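Local coordinates for lipopolysaccharide biosynthesis protein wbpB (Thermus thermophilus, PDB 3O9Z) that probably oxidises a nucleotide-linked sugar with NAD and 2-oxoglutarate on the route to 2,3-diacetamido-2,3-dideoxy-D-mannuronic acid, at residues 75-89 with 97-111. Numbering follows the deposited sequence.
Sequences YLSIASPNHLHYPQI and ANALSEKPLVLWPEE. With NAD (nicotinamide-adenine-dinucleotide), chain E; AKG (2-oxoglutaric acid), chain F.
The Tyr-86 ring lies under the chain of Glu-111, whose CG sits over one face, 3.7 Å from the ring centroid. With CG anti to the backbone N (chi1 171°), Tyr-86 turns its ring toward residues 106-111, and Val-106 CG1 meets the ring edge. Glu-111 OE1 takes the N-H of Trp-108, the N-cap residue of helix 109-122, while OE2 accepts from a water that also donates to His-83 O. Beside this pair, Ile-89 CD1 fits against Val-106 CG1 and Leu-105 CD1, and its CG1 lies 4.0 Å from Ala-99 CB. Strands 75-78 and 98-101 are parallel neighbours, joined by helix 85-94 in a right-handed beta-alpha-beta crossover of the NAD-binding Rossmann fold. Leu-76 and Ile-78 each give and take backbone hydrogen bonds with residues 98-102, the last from Glu-102 N to Ile-78 O (2.9 Å). At the start of the strands Asn-98 CB makes a CH-pi contact with one face of Tyr-75. Asn-98 ND2 gives Tyr-75 OH a weak hydrogen bond, while OD1 accepts from Arg-125 N.

Toward the cofactor, the His-85 ring is held at both nitrogens. ND1 donates to Pro-104 O (2.8 Å), close to the ring plane, and NE2 donates to Ser-80 O (2.7 Å). Ser-101 OG stands over one face and Asn-82 CA over the other. A leucine here would probably leave Pro-104 O and Ser-80 O without these donors and set the two loops free to shift. The peptide bond before Pro-104 is cis, and Asn-82 CG lies 3.4 Å from Pro-104 CD. Asn-82 OD1 accepts from NAD O3D (2.7 Å), and ND2 is bound by Ser-177 O and Asn-183 OD1. Lys-103 NZ bridges NAD O2D and the 2-oxoglutarate ketone O5, donating to both.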
# COMPACT_ATOMS: atom_id res chain seq x y z
N TYR A 75 17.76 12.21 18.10
CA TYR A 75 18.03 12.10 16.68
C TYR A 75 16.90 11.32 16.00
O TYR A 75 16.42 10.28 16.52
CB TYR A 75 19.31 11.30 16.44
CG TYR A 75 20.52 12.20 16.31
CD1 TYR A 75 20.91 12.68 15.07
CD2 TYR A 75 21.19 12.63 17.44
CE1 TYR A 75 22.00 13.52 14.94
CE2 TYR A 75 22.26 13.48 17.32
CZ TYR A 75 22.66 13.92 16.09
OH TYR A 75 23.73 14.78 15.96
N LEU A 76 16.49 11.83 14.85
CA LEU A 76 15.70 11.02 13.91
C LEU A 76 16.68 10.53 12.84
O LEU A 76 17.17 11.37 12.07
CB LEU A 76 14.56 11.85 13.34
CG LEU A 76 13.63 11.01 12.45
CD1 LEU A 76 12.94 9.90 13.29
CD2 LEU A 76 12.65 11.91 11.84
N SER A 77 16.93 9.22 12.75
CA SER A 77 17.62 8.64 11.60
C SER A 77 16.62 8.34 10.49
O SER A 77 15.53 7.81 10.73
CB SER A 77 18.33 7.35 11.97
OG SER A 77 19.39 7.52 12.91
N ILE A 78 17.01 8.64 9.26
CA ILE A 78 16.03 8.68 8.17
C ILE A 78 16.54 7.79 7.03
O ILE A 78 17.52 8.10 6.36
CB ILE A 78 15.76 10.13 7.66
CG1 ILE A 78 15.05 10.90 8.79
CG2 ILE A 78 14.97 10.20 6.38
CD1 ILE A 78 15.06 12.45 8.57
N ALA A 79 15.85 6.67 6.84
CA ALA A 79 16.19 5.69 5.78
C ALA A 79 14.99 5.46 4.86
O ALA A 79 14.84 4.36 4.30
CB ALA A 79 16.70 4.41 6.39
N SER A 80 14.13 6.45 4.70
CA SER A 80 12.97 6.46 3.81
C SER A 80 13.38 6.80 2.37
O SER A 80 14.55 7.20 2.15
CB SER A 80 11.93 7.44 4.35
OG SER A 80 12.59 8.72 4.44
N PRO A 81 12.46 6.68 1.38
CA PRO A 81 12.73 7.13 -0.00
C PRO A 81 13.10 8.62 -0.05
O PRO A 81 12.75 9.39 0.87
CB PRO A 81 11.40 6.91 -0.73
CG PRO A 81 10.80 5.69 0.03
CD PRO A 81 11.15 5.99 1.47
N ASN A 82 13.91 8.99 -1.03
CA ASN A 82 14.62 10.26 -1.01
C ASN A 82 13.71 11.44 -0.87
O ASN A 82 14.13 12.41 -0.19
CB ASN A 82 15.47 10.40 -2.28
CG ASN A 82 16.47 9.26 -2.44
OD1 ASN A 82 16.78 8.53 -1.50
ND2 ASN A 82 17.03 9.17 -3.66
N HIS A 83 12.56 11.44 -1.52
CA HIS A 83 11.69 12.62 -1.48
C HIS A 83 11.12 12.84 -0.09
O HIS A 83 10.65 13.96 0.19
CB HIS A 83 10.56 12.50 -2.48
CG HIS A 83 9.56 11.44 -2.14
ND1 HIS A 83 9.91 10.12 -1.92
CD2 HIS A 83 8.22 11.51 -2.00
CE1 HIS A 83 8.81 9.43 -1.64
NE2 HIS A 83 7.77 10.24 -1.72
N LEU A 84 11.15 11.82 0.75
CA LEU A 84 10.65 11.99 2.11
C LEU A 84 11.74 12.49 3.05
O LEU A 84 11.46 12.81 4.23
CB LEU A 84 10.13 10.63 2.65
CG LEU A 84 8.75 10.36 2.06
CD1 LEU A 84 8.50 8.83 2.11
CD2 LEU A 84 7.67 11.08 2.92
N HIS A 85 13.00 12.58 2.60
CA HIS A 85 14.02 13.05 3.51
C HIS A 85 13.71 14.49 3.99
O HIS A 85 13.74 14.71 5.21
CB HIS A 85 15.42 12.97 2.89
CG HIS A 85 15.90 11.57 2.61
ND1 HIS A 85 17.11 11.31 2.02
CD2 HIS A 85 15.28 10.36 2.76
CE1 HIS A 85 17.25 10.00 1.86
NE2 HIS A 85 16.17 9.40 2.31
N TYR A 86 13.44 15.39 3.05
CA TYR A 86 13.19 16.80 3.43
C TYR A 86 12.04 16.87 4.48
O TYR A 86 12.28 17.47 5.55
CB TYR A 86 12.88 17.64 2.18
CG TYR A 86 12.41 19.05 2.53
CD1 TYR A 86 13.30 19.93 3.11
CD2 TYR A 86 11.13 19.46 2.22
CE1 TYR A 86 12.89 21.23 3.42
CE2 TYR A 86 10.70 20.77 2.52
CZ TYR A 86 11.64 21.62 3.08
OH TYR A 86 11.27 22.94 3.37
N PRO A 87 10.82 16.33 4.16
CA PRO A 87 9.74 16.54 5.15
C PRO A 87 9.97 15.79 6.44
O PRO A 87 9.38 16.20 7.47
CB PRO A 87 8.47 16.15 4.41
CG PRO A 87 8.99 15.15 3.35
CD PRO A 87 10.30 15.81 2.89
N GLN A 88 10.72 14.68 6.44
CA GLN A 88 11.06 13.97 7.66
C GLN A 88 12.11 14.67 8.51
O GLN A 88 12.10 14.60 9.73
CB GLN A 88 11.39 12.46 7.48
CG GLN A 88 10.18 11.72 6.94
CD GLN A 88 10.38 10.23 6.89
OE1 GLN A 88 11.48 9.72 6.76
NE2 GLN A 88 9.25 9.54 7.07
N ILE A 89 13.04 15.35 7.82
CA ILE A 89 13.94 16.25 8.53
C ILE A 89 13.13 17.45 9.07
O ILE A 89 13.35 17.77 10.24
CB ILE A 89 15.01 16.76 7.55
CG1 ILE A 89 15.99 15.64 7.14
CG2 ILE A 89 15.75 17.93 8.22
CD1 ILE A 89 16.69 15.97 5.79
N ALA A 97 14.45 17.50 17.64
CA ALA A 97 15.50 16.50 17.48
C ALA A 97 16.38 16.92 16.27
O ALA A 97 15.93 17.68 15.39
CB ALA A 97 14.89 15.11 17.14
N ASN A 98 17.59 16.41 16.30
CA ASN A 98 18.50 16.55 15.15
C ASN A 98 18.08 15.45 14.17
O ASN A 98 17.27 14.57 14.51
CB ASN A 98 19.96 16.33 15.57
CG ASN A 98 20.57 17.56 16.30
OD1 ASN A 98 20.05 18.65 16.39
ND2 ASN A 98 21.78 17.38 16.72
N ALA A 99 18.62 15.53 12.96
CA ALA A 99 18.33 14.54 11.91
C ALA A 99 19.60 13.96 11.40
O ALA A 99 20.61 14.68 11.20
CB ALA A 99 17.55 15.20 10.80
N LEU A 100 19.57 12.67 11.10
CA LEU A 100 20.66 12.04 10.40
C LEU A 100 20.03 11.28 9.25
O LEU A 100 19.48 10.19 9.44
CB LEU A 100 21.47 11.08 11.24
CG LEU A 100 22.61 10.29 10.55
CD1 LEU A 100 23.46 11.17 9.60
CD2 LEU A 100 23.48 9.46 11.49
N SER A 101 20.15 11.86 8.07
CA SER A 101 19.45 11.32 6.92
C SER A 101 20.39 10.57 5.98
O SER A 101 21.53 10.96 5.77
CB SER A 101 18.84 12.46 6.13
OG SER A 101 18.10 12.03 5.01
N GLU A 102 19.88 9.46 5.45
CA GLU A 102 20.57 8.85 4.30
C GLU A 102 20.80 9.87 3.20
O GLU A 102 20.06 10.85 3.04
CB GLU A 102 19.77 7.65 3.78
CG GLU A 102 20.12 6.36 4.49
CD GLU A 102 21.53 5.87 4.22
OE1 GLU A 102 22.18 6.47 3.28
OE2 GLU A 102 22.01 4.91 4.85
N LYS A 103 21.75 9.52 2.32
CA LYS A 103 21.93 10.26 1.07
C LYS A 103 20.78 9.97 0.09
O LYS A 103 20.10 8.94 0.20
CB LYS A 103 23.30 9.98 0.43
CG LYS A 103 23.77 8.51 0.41
CD LYS A 103 22.84 7.49 -0.30
CE LYS A 103 22.64 7.76 -1.79
NZ LYS A 103 21.71 6.66 -2.28
N PRO A 104 20.52 10.88 -0.83
CA PRO A 104 20.97 12.30 -0.84
C PRO A 104 20.28 12.97 0.34
O PRO A 104 19.14 12.64 0.65
CB PRO A 104 20.40 12.85 -2.16
CG PRO A 104 19.11 12.00 -2.37
CD PRO A 104 19.53 10.62 -1.89
N LEU A 105 20.94 13.91 1.02
CA LEU A 105 20.31 14.55 2.19
C LEU A 105 18.91 15.07 1.88
O LEU A 105 17.95 14.79 2.64
CB LEU A 105 21.26 15.70 2.66
CG LEU A 105 20.89 16.40 3.99
CD1 LEU A 105 20.59 15.35 5.04
CD2 LEU A 105 22.09 17.26 4.43
N VAL A 106 18.74 15.83 0.80
CA VAL A 106 17.46 16.20 0.24
C VAL A 106 17.59 16.21 -1.28
O VAL A 106 18.69 15.97 -1.80
CB VAL A 106 16.92 17.57 0.73
CG1 VAL A 106 16.77 17.58 2.27
CG2 VAL A 106 17.91 18.72 0.29
N LEU A 107 16.49 16.46 -1.98
CA LEU A 107 16.48 16.42 -3.45
C LEU A 107 16.86 17.75 -4.07
O LEU A 107 17.37 17.79 -5.18
CB LEU A 107 15.13 15.93 -4.01
CG LEU A 107 14.82 14.45 -3.75
CD1 LEU A 107 13.44 14.15 -4.41
CD2 LEU A 107 16.03 13.69 -4.36
N TRP A 108 16.56 18.87 -3.42
CA TRP A 108 16.66 20.19 -4.09
C TRP A 108 17.46 21.21 -3.28
O TRP A 108 17.34 21.30 -2.08
CB TRP A 108 15.26 20.75 -4.33
CG TRP A 108 14.43 19.89 -5.21
CD1 TRP A 108 13.48 18.96 -4.82
CD2 TRP A 108 14.47 19.84 -6.64
NE1 TRP A 108 12.93 18.36 -5.94
CE2 TRP A 108 13.52 18.88 -7.06
CE3 TRP A 108 15.19 20.53 -7.62
CZ2 TRP A 108 13.29 18.60 -8.41
CZ3 TRP A 108 14.98 20.22 -8.97
CH2 TRP A 108 14.03 19.28 -9.35
N PRO A 109 18.20 22.10 -3.98
CA PRO A 109 18.80 23.24 -3.28
C PRO A 109 17.79 24.12 -2.50
O PRO A 109 18.20 24.57 -1.45
CB PRO A 109 19.45 24.07 -4.41
CG PRO A 109 19.78 22.98 -5.47
CD PRO A 109 18.57 22.04 -5.41
N GLU A 110 16.56 24.28 -2.97
CA GLU A 110 15.57 25.10 -2.23
C GLU A 110 15.29 24.44 -0.88
O GLU A 110 15.11 25.11 0.14
CB GLU A 110 14.29 25.21 -3.04
CG GLU A 110 13.16 26.02 -2.41
CD GLU A 110 11.93 26.01 -3.28
OE1 GLU A 110 10.81 26.24 -2.76
OE2 GLU A 110 12.08 25.76 -4.50
N GLU A 111 15.35 23.10 -0.82
CA GLU A 111 15.12 22.38 0.43
C GLU A 111 16.30 22.59 1.39
O GLU A 111 16.12 22.80 2.59
CB GLU A 111 14.86 20.87 0.18
CG GLU A 111 13.56 20.67 -0.58
CD GLU A 111 13.37 19.25 -1.08
OE1 GLU A 111 14.40 18.60 -1.36
OE2 GLU A 111 12.20 18.80 -1.12
PA NAD E . 13.96 0.39 0.32
O1A NAD E . 14.55 -0.95 0.54
O2A NAD E . 12.93 0.65 -0.79
O5B NAD E . 13.36 0.70 1.74
C5B NAD E . 12.64 1.90 1.82
C4B NAD E . 11.75 1.85 3.09
O4B NAD E . 11.12 3.13 3.34
C3B NAD E . 10.58 0.86 2.83
O3B NAD E . 10.53 -0.17 3.85
C2B NAD E . 9.33 1.74 2.79
O2B NAD E . 8.13 1.12 3.26
C1B NAD E . 9.80 2.84 3.79
N9A NAD E . 8.96 4.06 3.66
C8A NAD E . 8.16 4.56 2.68
N7A NAD E . 7.58 5.69 3.08
C5A NAD E . 7.94 5.90 4.39
C6A NAD E . 7.63 6.90 5.39
N6A NAD E . 6.75 7.91 5.10
N1A NAD E . 8.27 6.70 6.54
C2A NAD E . 9.12 5.75 6.90
N3A NAD E . 9.39 4.78 5.99
C4A NAD E . 8.84 4.89 4.78
O3 NAD E . 15.15 1.43 0.09
PN NAD E . 16.60 1.51 0.67
O1N NAD E . 17.56 0.94 -0.37
O2N NAD E . 16.64 0.96 2.07
O5D NAD E . 16.93 3.07 0.60
C5D NAD E . 16.51 3.77 1.75
C4D NAD E . 17.31 5.09 1.75
O4D NAD E . 18.68 4.70 2.02
C3D NAD E . 17.30 5.89 0.44
O3D NAD E . 17.45 7.29 0.83
C2D NAD E . 18.63 5.44 -0.20
O2D NAD E . 19.19 6.44 -1.04
C1D NAD E . 19.57 5.13 0.97
N1N NAD E . 20.58 4.13 0.65
C2N NAD E . 21.84 4.37 0.95
C3N NAD E . 22.88 3.49 0.71
C7N NAD E . 24.24 3.97 1.05
O7N NAD E . 24.43 4.86 1.91
N7N NAD E . 25.22 3.28 0.48
C4N NAD E . 22.56 2.26 0.13
C5N NAD E . 21.21 2.00 -0.10
C6N NAD E . 20.21 2.93 0.18
C1 AKG F . 21.97 3.05 -3.19
O1 AKG F . 21.70 1.94 -3.73
O2 AKG F . 21.08 3.87 -2.92
C2 AKG F . 23.30 3.39 -2.74
O5 AKG F . 23.48 4.49 -2.22
C3 AKG F . 24.45 2.44 -2.95
C4 AKG F . 25.14 2.83 -4.26
C5 AKG F . 26.21 1.85 -4.69
O3 AKG F . 25.97 0.63 -4.68
O4 AKG F . 27.31 2.28 -5.05
O HOH W 1 12.15 16.12 -1.35